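PDB 4OPE: Nrps/pks, which probably catalyses decarboxylative condensation of acyl chains as a ketosynthase domain of the AT-less oxazolomycin polyketide synthase. Local coordinates for residues S178-L183 against A429-E434; A182-C187 against R266-N271; C195-A200 against A245-R250. All coordinates share one frame; numbering follows the deposited sequence.

Contact 1: residues S178-L183 against A429-E434; sequences SSLTAL and AHVILE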
ATOM      1  N   SER A 178       1.721  -8.948  -2.610  1.00 29.00           N
ATOM      2  CA  SER A 178       0.783  -7.959  -2.154  1.00 30.01           C
ATOM      3  C   SER A 178      -0.364  -8.475  -1.274  1.00 31.58           C
ATOM      4  O   SER A 178      -0.620  -7.928  -0.198  1.00 33.82           O
ATOM      5  CB  SER A 178       0.246  -7.234  -3.383  1.00 28.54           C
ATOM      6  OG  SER A 178       1.253  -6.400  -3.919  1.00 26.76           O
ATOM      7  N   SER A 179      -1.048  -9.518  -1.709  1.00 31.82           N
ATOM      8  CA  SER A 179      -2.120 -10.102  -0.896  1.00 34.10           C
ATOM      9  C   SER A 179      -1.709 -10.511   0.507  1.00 33.89           C
ATOM     10  O   SER A 179      -2.466 -10.286   1.457  1.00 35.25           O
ATOM     11  CB  SER A 179      -2.709 -11.337  -1.578  1.00 37.55           C
ATOM     12  OG  SER A 179      -3.440 -10.958  -2.758  1.00 42.92           O
ATOM     13  N   LEU A 180      -0.555 -11.161   0.651  1.00 33.61           N
ATOM     14  CA  LEU A 180      -0.088 -11.546   1.984  1.00 33.25           C
ATOM     15  C   LEU A 180       0.469 -10.351   2.717  1.00 32.51           C
ATOM     16  O   LEU A 180       0.436 -10.295   3.925  1.00 32.81           O
ATOM     17  CB  LEU A 180       0.948 -12.649   1.933  1.00 33.55           C
ATOM     18  CG  LEU A 180       0.525 -13.921   1.224  1.00 36.01           C
ATOM     19  CD1 LEU A 180       1.533 -15.019   1.509  1.00 37.58           C
ATOM     20  CD2 LEU A 180      -0.862 -14.413   1.610  1.00 37.00           C
ATOM     21  N   THR A 181       1.010  -9.382   2.009  1.00 32.05           N
ATOM     22  CA  THR A 181       1.448  -8.199   2.712  1.00 31.83           C
ATOM     23  C   THR A 181       0.216  -7.540   3.365  1.00 32.44           C
ATOM     24  O   THR A 181       0.271  -7.077   4.516  1.00 31.18           O
ATOM     25  CB  THR A 181       2.134  -7.210   1.775  1.00 30.99           C
ATOM     26  OG1 THR A 181       3.379  -7.740   1.354  1.00 31.43           O
ATOM     27  CG2 THR A 181       2.444  -5.995   2.498  1.00 31.64           C
ATOM     28  N   ALA A 182      -0.889  -7.510   2.619  1.00 30.90           N
ATOM     29  CA  ALA A 182      -2.095  -6.953   3.139  1.00 31.80           C
ATOM     30  C   ALA A 182      -2.632  -7.776   4.331  1.00 31.89           C
ATOM     31  O   ALA A 182      -3.034  -7.221   5.382  1.00 33.43           O
ATOM     32  CB  ALA A 182      -3.126  -6.842   2.024  1.00 32.55           C
ATOM     33  N   LEU A 183      -2.640  -9.091   4.191  1.00 30.03           N
ATOM     34  CA  LEU A 183      -3.029  -9.912   5.305  1.00 30.99           C
ATOM     35  C   LEU A 183      -2.242  -9.526   6.521  1.00 31.78           C
ATOM     36  O   LEU A 183      -2.787  -9.506   7.614  1.00 32.79           O
ATOM     37  CB  LEU A 183      -2.795 -11.398   5.039  1.00 31.68           C
ATOM     38  CG  LEU A 183      -3.201 -12.347   6.162  1.00 32.12           C
ATOM     39  CD1 LEU A 183      -4.651 -12.256   6.518  1.00 32.19           C
ATOM     40  CD2 LEU A 183      -2.946 -13.742   5.679  1.00 34.23           C
ATOM     41  N   ALA A 429       6.583 -12.345   1.733  1.00 30.70           N
ATOM     42  CA  ALA A 429       5.631 -12.508   2.787  1.00 31.90           C
ATOM     43  C   ALA A 429       5.428 -13.977   3.028  1.00 33.57           C
ATOM     44  O   ALA A 429       5.437 -14.762   2.070  1.00 35.62           O
ATOM     45  CB  ALA A 429       4.314 -11.875   2.412  1.00 31.47           C
ATOM     46  N   HIS A 430       5.272 -14.346   4.305  1.00 33.54           N
ATOM     47  CA  HIS A 430       4.964 -15.724   4.707  1.00 34.21           C
ATOM     48  C   HIS A 430       3.859 -15.730   5.746  1.00 34.31           C
ATOM     49  O   HIS A 430       3.860 -14.866   6.637  1.00 33.61           O
ATOM     50  CB  HIS A 430       6.198 -16.375   5.309  1.00 35.03           C
ATOM     51  CG  HIS A 430       6.122 -17.859   5.401  1.00 36.92           C
ATOM     52  ND1 HIS A 430       6.323 -18.684   4.305  1.00 36.99           N
ATOM     53  CD2 HIS A 430       5.907 -18.679   6.465  1.00 37.97           C
ATOM     54  CE1 HIS A 430       6.201 -19.951   4.684  1.00 38.25           C
ATOM     55  NE2 HIS A 430       5.954 -19.978   5.989  1.00 40.05           N
ATOM     56  N   VAL A 431       2.949 -16.706   5.647  1.00 34.14           N
ATOM     57  CA  VAL A 431       1.915 -16.902   6.665  1.00 35.20           C
ATOM     58  C   VAL A 431       1.672 -18.364   7.068  1.00 36.35           C
ATOM     59  O   VAL A 431       1.646 -19.264   6.248  1.00 36.05           O
ATOM     60  CB  VAL A 431       0.589 -16.180   6.305  1.00 36.82           C
ATOM     61  CG1 VAL A 431       0.176 -16.444   4.895  1.00 38.74           C
ATOM     62  CG2 VAL A 431      -0.546 -16.610   7.209  1.00 38.03           C
ATOM     63  N   ILE A 432       1.539 -18.575   8.385  1.00 38.97           N
ATOM     64  CA  ILE A 432       1.234 -19.863   8.982  1.00 38.14           C
ATOM     65  C   ILE A 432      -0.221 -19.889   9.448  1.00 38.00           C
ATOM     66  O   ILE A 432      -0.646 -19.021  10.232  1.00 37.46           O
ATOM     67  CB  ILE A 432       2.087 -20.110  10.231  1.00 39.31           C
ATOM     68  CG1 ILE A 432       3.559 -19.729  10.016  1.00 42.57           C
ATOM     69  CG2 ILE A 432       2.043 -21.558  10.612  1.00 39.45           C
ATOM     70  CD1 ILE A 432       4.390 -20.699   9.212  1.00 41.73           C
ATOM     71  N   LEU A 433      -0.976 -20.879   8.971  1.00 37.21           N
ATOM     72  CA  LEU A 433      -2.364 -21.075   9.378  1.00 38.10           C
ATOM     73  C   LEU A 433      -2.614 -22.396  10.108  1.00 41.94           C
ATOM     74  O   LEU A 433      -1.881 -23.379   9.958  1.00 46.31           O
ATOM     75  CB  LEU A 433      -3.272 -21.018   8.168  1.00 36.98           C
ATOM     76  CG  LEU A 433      -3.184 -19.729   7.368  1.00 36.93           C
ATOM     77  CD1 LEU A 433      -4.165 -19.771   6.224  1.00 36.77           C
ATOM     78  CD2 LEU A 433      -3.492 -18.503   8.201  1.00 38.15           C
ATOM     79  N   GLU A 434      -3.659 -22.418  10.922  1.00 44.34           N
ATOM     80  CA  GLU A 434      -4.036 -23.628  11.622  1.00 44.15           C
ATOM     81  C   GLU A 434      -5.514 -23.803  11.443  1.00 43.31           C
ATOM     82  O   GLU A 434      -6.289 -22.861  11.578  1.00 39.57           O
ATOM     83  CB  GLU A 434      -3.670 -23.515  13.098  1.00 47.48           C
ATOM     84  CG  GLU A 434      -3.850 -24.779  13.917  1.00 52.25           C
ATOM     85  CD  GLU A 434      -3.476 -24.596  15.391  1.00 57.49           C
ATOM     86  OE1 GLU A 434      -2.893 -25.528  15.983  1.00 65.78           O
ATOM     87  OE2 GLU A 434      -3.748 -23.526  15.973  1.00 62.09           O
TER
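L180 meets A429 and V431 by apolar contact alone, since no hydrogen bond joins the helix segment 178-183 to the strand segment 429-434. Starting from the backbone, CB of L180 lies 3.5 Å from CB of A429, so the root of the leucine rests directly on the short side chain of the strand. This point coincides with the nearest backbone pair, L180 CA to A429 CA at 5.9 Å. CG of L180 is set anti to the carbonyl carbon (chi1 -57°), and the fork beyond it is carried along the strand to the next residue on the same face. There CD1 of L180 reaches CG1 of V431 at 3.9 Å, and CD2 of L180 lies 4.0 Å from the same CG1 of V431, which therefore meets both branches of the fork. The two side chains cross at about a right angle.

One turn further on, L183 comes to the other branch of V431: its CD2 lies 4.0 Å from CG2 of V431, again with the side chains crossing nearly perpendicularly. V431 is thus shared between two helix residues, one methyl for each. T181 adds only a glancing approach to A429; its hydroxyl is bonded to T174, and its side chain also packs on I170 of the second subunit.

The short segment axes approach to 7.8 Å with 59° between their directions, so the helix runs obliquely over the strand. Helix 356-370 also meets L183, through L361. A buried helix of the N-terminal half, which in ketosynthases follows the active-site cysteine, packed against a strand of the C-terminal half is characteristic of the layered thiolase fold.

Contact 2: residues A182-C187 against R266-N271; sequences ALHLAC and RSTAVN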
ATOM      1  N   ALA A 182      -0.889  -7.510   2.619  1.00 30.90           N
ATOM      2  CA  ALA A 182      -2.095  -6.953   3.139  1.00 31.80           C
ATOM      3  C   ALA A 182      -2.632  -7.776   4.331  1.00 31.89           C
ATOM      4  O   ALA A 182      -3.034  -7.221   5.382  1.00 33.43           O
ATOM      5  CB  ALA A 182      -3.126  -6.842   2.024  1.00 32.55           C
ATOM      6  N   LEU A 183      -2.640  -9.091   4.191  1.00 30.03           N
ATOM      7  CA  LEU A 183      -3.029  -9.912   5.305  1.00 30.99           C
ATOM      8  C   LEU A 183      -2.242  -9.526   6.521  1.00 31.78           C
ATOM      9  O   LEU A 183      -2.787  -9.506   7.614  1.00 32.79           O
ATOM     10  CB  LEU A 183      -2.795 -11.398   5.039  1.00 31.68           C
ATOM     11  CG  LEU A 183      -3.201 -12.347   6.162  1.00 32.12           C
ATOM     12  CD1 LEU A 183      -4.651 -12.256   6.518  1.00 32.19           C
ATOM     13  CD2 LEU A 183      -2.946 -13.742   5.679  1.00 34.23           C
ATOM     14  N   HIS A 184      -0.949  -9.283   6.333  1.00 32.55           N
ATOM     15  CA  HIS A 184      -0.068  -8.967   7.427  1.00 33.96           C
ATOM     16  C   HIS A 184      -0.404  -7.644   8.063  1.00 34.20           C
ATOM     17  O   HIS A 184      -0.453  -7.554   9.265  1.00 38.67           O
ATOM     18  CB  HIS A 184       1.358  -9.001   6.957  1.00 34.94           C
ATOM     19  CG  HIS A 184       2.338  -8.426   7.912  1.00 35.28           C
ATOM     20  ND1 HIS A 184       2.906  -9.168   8.916  1.00 36.32           N
ATOM     21  CD2 HIS A 184       2.893  -7.195   7.985  1.00 36.37           C
ATOM     22  CE1 HIS A 184       3.774  -8.417   9.572  1.00 37.80           C
ATOM     23  NE2 HIS A 184       3.786  -7.215   9.026  1.00 36.99           N
ATOM     24  N   LEU A 185      -0.705  -6.647   7.273  1.00 33.55           N
ATOM     25  CA  LEU A 185      -1.026  -5.350   7.799  1.00 33.92           C
ATOM     26  C   LEU A 185      -2.378  -5.353   8.467  1.00 35.14           C
ATOM     27  O   LEU A 185      -2.577  -4.654   9.468  1.00 35.64           O
ATOM     28  CB  LEU A 185      -0.994  -4.308   6.678  1.00 35.26           C
ATOM     29  CG  LEU A 185       0.390  -3.896   6.147  1.00 36.68           C
ATOM     30  CD1 LEU A 185       0.275  -2.844   5.045  1.00 36.85           C
ATOM     31  CD2 LEU A 185       1.265  -3.395   7.282  1.00 36.56           C
ATOM     32  N   ALA A 186      -3.306  -6.131   7.922  1.00 34.64           N
ATOM     33  CA  ALA A 186      -4.613  -6.264   8.533  1.00 35.86           C
ATOM     34  C   ALA A 186      -4.547  -6.913   9.921  1.00 38.65           C
ATOM     35  O   ALA A 186      -5.276  -6.507  10.845  1.00 39.60           O
ATOM     36  CB  ALA A 186      -5.536  -7.073   7.643  1.00 35.21           C
ATOM     37  N   CYS A 187      -3.701  -7.927  10.064  1.00 39.86           N
ATOM     38  CA  CYS A 187      -3.555  -8.604  11.330  1.00 40.72           C
ATOM     39  C   CYS A 187      -2.948  -7.682  12.345  1.00 43.09           C
ATOM     40  O   CYS A 187      -3.402  -7.665  13.494  1.00 46.78           O
ATOM     41  CB  CYS A 187      -2.708  -9.836  11.194  1.00 42.52           C
ATOM     42  SG  CYS A 187      -3.564 -11.156  10.301  1.00 45.92           S
ATOM     43  N   ARG A 266      -1.797 -18.208  12.790  1.00 40.29           N
ATOM     44  CA  ARG A 266      -0.778 -18.376  13.819  1.00 43.53           C
ATOM     45  C   ARG A 266       0.310 -17.299  13.767  1.00 42.71           C
ATOM     46  O   ARG A 266       0.710 -16.786  14.794  1.00 45.09           O
ATOM     47  CB  ARG A 266      -0.174 -19.786  13.750  1.00 47.26           C
ATOM     48  CG  ARG A 266      -1.130 -20.905  14.249  1.00 52.40           C
ATOM     49  CD  ARG A 266      -1.031 -21.192  15.751  1.00 56.16           C
ATOM     50  NE  ARG A 266       0.278 -21.768  16.124  1.00 63.58           N
ATOM     51  CZ  ARG A 266       0.630 -23.059  15.996  1.00 67.40           C
ATOM     52  NH1 ARG A 266      -0.236 -23.955  15.527  1.00 71.98           N
ATOM     53  NH2 ARG A 266       1.850 -23.470  16.350  1.00 67.08           N
ATOM     54  N   SER A 267       0.770 -16.960  12.573  1.00 41.32           N
ATOM     55  CA  SER A 267       1.736 -15.892  12.376  1.00 41.61           C
ATOM     56  C   SER A 267       1.765 -15.351  10.925  1.00 40.58           C
ATOM     57  O   SER A 267       1.319 -16.009   9.961  1.00 36.16           O
ATOM     58  CB  SER A 267       3.148 -16.360  12.762  1.00 43.30           C
ATOM     59  OG  SER A 267       3.741 -17.178  11.751  1.00 41.80           O
ATOM     60  N   THR A 268       2.271 -14.123  10.814  1.00 40.26           N
ATOM     61  CA  THR A 268       2.606 -13.543   9.522  1.00 43.57           C
ATOM     62  C   THR A 268       3.945 -12.825   9.587  1.00 41.16           C
ATOM     63  O   THR A 268       4.328 -12.312  10.626  1.00 43.41           O
ATOM     64  CB  THR A 268       1.548 -12.547   8.981  1.00 43.71           C
ATOM     65  OG1 THR A 268       1.453 -11.422   9.849  1.00 44.13           O
ATOM     66  CG2 THR A 268       0.213 -13.207   8.879  1.00 45.16           C
ATOM     67  N   ALA A 269       4.630 -12.787   8.455  1.00 39.07           N
ATOM     68  CA  ALA A 269       5.838 -12.035   8.366  1.00 39.03           C
ATOM     69  C   ALA A 269       6.118 -11.514   6.956  1.00 37.45           C
ATOM     70  O   ALA A 269       5.716 -12.132   5.925  1.00 35.69           O
ATOM     71  CB  ALA A 269       6.981 -12.887   8.862  1.00 42.31           C
ATOM     72  N   VAL A 270       6.776 -10.350   6.934  1.00 35.56           N
ATOM     73  CA  VAL A 270       7.247  -9.721   5.699  1.00 34.10           C
ATOM     74  C   VAL A 270       8.669  -9.223   5.850  1.00 33.04           C
ATOM     75  O   VAL A 270       9.152  -8.931   6.946  1.00 32.70           O
ATOM     76  CB  VAL A 270       6.317  -8.590   5.194  1.00 34.44           C
ATOM     77  CG1 VAL A 270       4.896  -9.108   5.049  1.00 33.93           C
ATOM     78  CG2 VAL A 270       6.329  -7.387   6.129  1.00 35.94           C
ATOM     79  N   ASN A 271       9.355  -9.181   4.725  1.00 34.27           N
ATOM     80  CA  ASN A 271      10.701  -8.610   4.661  1.00 35.47           C
ATOM     81  C   ASN A 271      11.121  -8.313   3.225  1.00 35.57           C
ATOM     82  O   ASN A 271      10.289  -8.257   2.300  1.00 34.69           O
ATOM     83  CB  ASN A 271      11.687  -9.540   5.389  1.00 36.82           C
ATOM     84  CG  ASN A 271      12.111 -10.752   4.569  1.00 37.82           C
ATOM     85  OD1 ASN A 271      11.490 -11.130   3.573  1.00 40.34           O
ATOM     86  ND2 ASN A 271      13.184 -11.369   5.001  1.00 37.28           N
TER
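ND1 of H184 and OG1 of T268 form a 2.8 Å hydrogen bond with an angle of 148° at the hydrogen. The hydroxyl lies at the edge of the imidazole, near its plane, and CB of T268 occupies that edge in plane, 3.6 Å from ND1 of H184. Placing CG anti to the backbone N (chi1 168°) carries the ring out from the helix to the strand, between T268 and V270. V270 covers one ring face with both methyls: its CG2 is 4.1 Å from the centroid of the H184 ring, 27° off the normal, a CH-pi contact, while its CG1 sits toward the rim. The other ring nitrogen, NE2, has a weak hydrogen bond to D194 of the second subunit. Were H184 replaced by an alanine, the T268 hydroxyl would probably lose this mate and V270 the ring it packs on.

The segment axes pass at 8.0 Å, and the helix lies over one face of strand 263-272. On the opposite face S267 and A269 meet helix 284-298, while strand 427-434 runs alongside; A182 and A186 turn instead to F124 of strand 121-126.

Contact 3: residues C195-A200 against A245-R250; sequences CEVAVA and AVLLKR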
ATOM      1  N   CYS A 195      -8.342  -1.307  14.220  1.00 39.83           N
ATOM      2  CA  CYS A 195      -9.678  -1.764  13.967  1.00 40.44           C
ATOM      3  C   CYS A 195      -9.929  -3.088  14.699  1.00 40.17           C
ATOM      4  O   CYS A 195      -9.069  -3.534  15.439  1.00 39.57           O
ATOM      5  CB  CYS A 195      -9.927  -1.879  12.455  1.00 41.43           C
ATOM      6  SG  CYS A 195      -8.731  -2.900  11.569  1.00 43.34           S
ATOM      7  N   GLU A 196     -11.131  -3.653  14.550  1.00 40.11           N
ATOM      8  CA  GLU A 196     -11.505  -4.887  15.255  1.00 42.54           C
ATOM      9  C   GLU A 196     -11.735  -6.004  14.299  1.00 37.73           C
ATOM     10  O   GLU A 196     -11.577  -7.150  14.645  1.00 37.63           O
ATOM     11  CB  GLU A 196     -12.776  -4.682  16.105  1.00 47.65           C
ATOM     12  CG  GLU A 196     -12.598  -3.658  17.233  1.00 54.26           C
ATOM     13  CD  GLU A 196     -13.860  -2.828  17.495  1.00 62.95           C
ATOM     14  OE1 GLU A 196     -14.768  -3.296  18.229  1.00 72.71           O
ATOM     15  OE2 GLU A 196     -13.948  -1.690  16.971  1.00 68.08           O
ATOM     16  N   VAL A 197     -12.158  -5.649  13.105  1.00 34.91           N
ATOM     17  CA  VAL A 197     -12.404  -6.571  12.045  1.00 33.15           C
ATOM     18  C   VAL A 197     -11.681  -5.985  10.861  1.00 32.26           C
ATOM     19  O   VAL A 197     -11.530  -4.749  10.803  1.00 33.03           O
ATOM     20  CB  VAL A 197     -13.894  -6.622  11.764  1.00 33.23           C
ATOM     21  CG1 VAL A 197     -14.186  -7.410  10.495  1.00 34.11           C
ATOM     22  CG2 VAL A 197     -14.590  -7.243  12.944  1.00 32.74           C
ATOM     23  N   ALA A 198     -11.199  -6.841   9.951  1.00 30.75           N
ATOM     24  CA  ALA A 198     -10.508  -6.339   8.738  1.00 31.02           C
ATOM     25  C   ALA A 198     -10.793  -7.110   7.468  1.00 29.30           C
ATOM     26  O   ALA A 198     -10.949  -8.315   7.499  1.00 28.91           O
ATOM     27  CB  ALA A 198      -9.012  -6.327   8.977  1.00 33.02           C
ATOM     28  N   VAL A 199     -10.875  -6.424   6.353  1.00 28.71           N
ATOM     29  CA  VAL A 199     -10.941  -7.107   5.062  1.00 29.74           C
ATOM     30  C   VAL A 199      -9.559  -7.074   4.498  1.00 29.68           C
ATOM     31  O   VAL A 199      -9.013  -6.007   4.375  1.00 29.42           O
ATOM     32  CB  VAL A 199     -11.828  -6.342   4.096  1.00 30.54           C
ATOM     33  CG1 VAL A 199     -11.741  -6.888   2.686  1.00 29.83           C
ATOM     34  CG2 VAL A 199     -13.241  -6.377   4.603  1.00 31.27           C
ATOM     35  N   ALA A 200      -8.977  -8.219   4.171  1.00 30.66           N
ATOM     36  CA  ALA A 200      -7.662  -8.242   3.461  1.00 30.89           C
ATOM     37  C   ALA A 200      -7.837  -8.967   2.179  1.00 29.99           C
ATOM     38  O   ALA A 200      -8.381 -10.061   2.163  1.00 30.40           O
ATOM     39  CB  ALA A 200      -6.624  -8.993   4.283  1.00 32.80           C
ATOM     40  N   ALA A 245     -10.607 -12.091  -1.167  1.00 27.08           N
ATOM     41  CA  ALA A 245     -10.565 -11.426   0.112  1.00 26.70           C
ATOM     42  C   ALA A 245     -10.951 -12.383   1.224  1.00 27.21           C
ATOM     43  O   ALA A 245     -11.737 -13.308   1.018  1.00 25.88           O
ATOM     44  CB  ALA A 245     -11.513 -10.244   0.084  1.00 27.49           C
ATOM     45  N   VAL A 246     -10.389 -12.137   2.397  1.00 27.06           N
ATOM     46  CA  VAL A 246     -10.747 -12.848   3.578  1.00 28.09           C
ATOM     47  C   VAL A 246     -11.195 -11.830   4.611  1.00 29.73           C
ATOM     48  O   VAL A 246     -10.863 -10.624   4.540  1.00 28.74           O
ATOM     49  CB  VAL A 246      -9.545 -13.625   4.149  1.00 28.98           C
ATOM     50  CG1 VAL A 246      -9.110 -14.729   3.208  1.00 29.72           C
ATOM     51  CG2 VAL A 246      -8.365 -12.719   4.431  1.00 28.33           C
ATOM     52  N   LEU A 247     -11.916 -12.311   5.617  1.00 31.39           N
ATOM     53  CA  LEU A 247     -12.429 -11.410   6.678  1.00 30.32           C
ATOM     54  C   LEU A 247     -11.847 -11.852   7.985  1.00 30.62           C
ATOM     55  O   LEU A 247     -11.919 -13.030   8.328  1.00 29.85           O
ATOM     56  CB  LEU A 247     -13.966 -11.417   6.736  1.00 29.61           C
ATOM     57  CG  LEU A 247     -14.569 -10.359   7.694  1.00 29.86           C
ATOM     58  CD1 LEU A 247     -14.352  -8.967   7.191  1.00 30.15           C
ATOM     59  CD2 LEU A 247     -16.046 -10.550   7.846  1.00 30.46           C
ATOM     60  N   LEU A 248     -11.275 -10.894   8.700  1.00 32.22           N
ATOM     61  CA  LEU A 248     -10.473 -11.165   9.888  1.00 35.17           C
ATOM     62  C   LEU A 248     -11.082 -10.594  11.173  1.00 37.09           C
ATOM     63  O   LEU A 248     -11.788  -9.582  11.148  1.00 39.32           O
ATOM     64  CB  LEU A 248      -9.086 -10.587   9.680  1.00 36.27           C
ATOM     65  CG  LEU A 248      -8.355 -11.078   8.426  1.00 36.51           C
ATOM     66  CD1 LEU A 248      -7.243 -10.115   8.036  1.00 36.60           C
ATOM     67  CD2 LEU A 248      -7.782 -12.462   8.665  1.00 37.95           C
ATOM     68  N   LYS A 249     -10.790 -11.253  12.284  1.00 37.81           N
ATOM     69  CA  LYS A 249     -11.467 -11.022  13.572  1.00 40.41           C
ATOM     70  C   LYS A 249     -10.581 -11.575  14.687  1.00 41.08           C
ATOM     71  O   LYS A 249      -9.857 -12.537  14.455  1.00 39.07           O
ATOM     72  CB  LYS A 249     -12.753 -11.841  13.604  1.00 44.02           C
ATOM     73  CG  LYS A 249     -14.031 -11.148  14.022  1.00 46.66           C
ATOM     74  CD  LYS A 249     -15.196 -11.753  13.273  1.00 49.06           C
ATOM     75  CE  LYS A 249     -16.496 -10.967  13.453  1.00 54.47           C
ATOM     76  NZ  LYS A 249     -17.344 -11.053  12.212  1.00 54.92           N
ATOM     77  N   ARG A 250     -10.657 -11.011  15.886  1.00 43.23           N
ATOM     78  CA  ARG A 250     -10.119 -11.676  17.075  1.00 45.21           C
ATOM     79  C   ARG A 250     -10.884 -12.944  17.376  1.00 48.02           C
ATOM     80  O   ARG A 250     -12.118 -12.955  17.246  1.00 49.02           O
ATOM     81  CB  ARG A 250     -10.209 -10.778  18.286  1.00 46.05           C
ATOM     82  CG  ARG A 250      -9.164  -9.703  18.286  1.00 49.64           C
ATOM     83  CD  ARG A 250      -9.224  -8.946  19.573  1.00 54.89           C
ATOM     84  NE  ARG A 250      -8.454  -7.708  19.563  1.00 58.46           N
ATOM     85  CZ  ARG A 250      -7.138  -7.639  19.755  1.00 61.59           C
ATOM     86  NH1 ARG A 250      -6.404  -8.750  19.923  1.00 58.56           N
ATOM     87  NH2 ARG A 250      -6.552  -6.443  19.762  1.00 63.77           N
TER
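A198 with L248 and A200 with V246 are the hydrogen-bonded pairs of an antiparallel ladder, in which the strand axes lie 4.7 Å apart at 158° and V199 with L247 forms the non-hydrogen-bonded pair between them. L248 N binds A198 O at 2.9 Å, and A198 N returns to L248 O at 3.0 Å; V246 N binds A200 O at 2.9 Å, and A200 N returns to V246 O.

The side chains separate onto two faces. On one, L247 sends CD1 between two valines of the partner strand, 3.7 Å from CG1 of V197 and 3.8 Å from CG2 of V199. Its CG is anti to the backbone N (chi1 -172°), which swings the branch across to that strand; the leucine crosses each valine obliquely. V197 and K249 run side by side on this face, pointing the same way. On the other face the small A200 is met by two neighbours: its CB lies 4.0 Å from CD1 of L248 and 4.1 Å from CG2 of V246.

Each face has its own helix. V199, A245 and L247 pack on L105 of helix 93-108, whereas A198 and L248 pack on A186 of helix 178-192. An antiparallel strand pair within a mixed sheet, covered by helices on both faces, agrees with the alpha-beta-alpha-beta-alpha layering of the thiolase fold, here in its N-terminal half.

From the N terminus, helix 178-192 comes first and supplies one side of contacts 1 and 2, which share A182 and L183. The chain then enters strand 197-204, and contact 3 closes the shortest loop when strand 242-250 returns beside it. Strand 263-272 follows and closes the wider loop of contact 2; strand 427-434 closes the widest, contact 1. The three loops are therefore nested, without crossing. The two later strands are sheet neighbours, joined by H430 N to A269 O at 2.8 Å. L183 and A186 also pack on L248, so one helix ties the antiparallel pair of contact 3 to the strands of the C-terminal half.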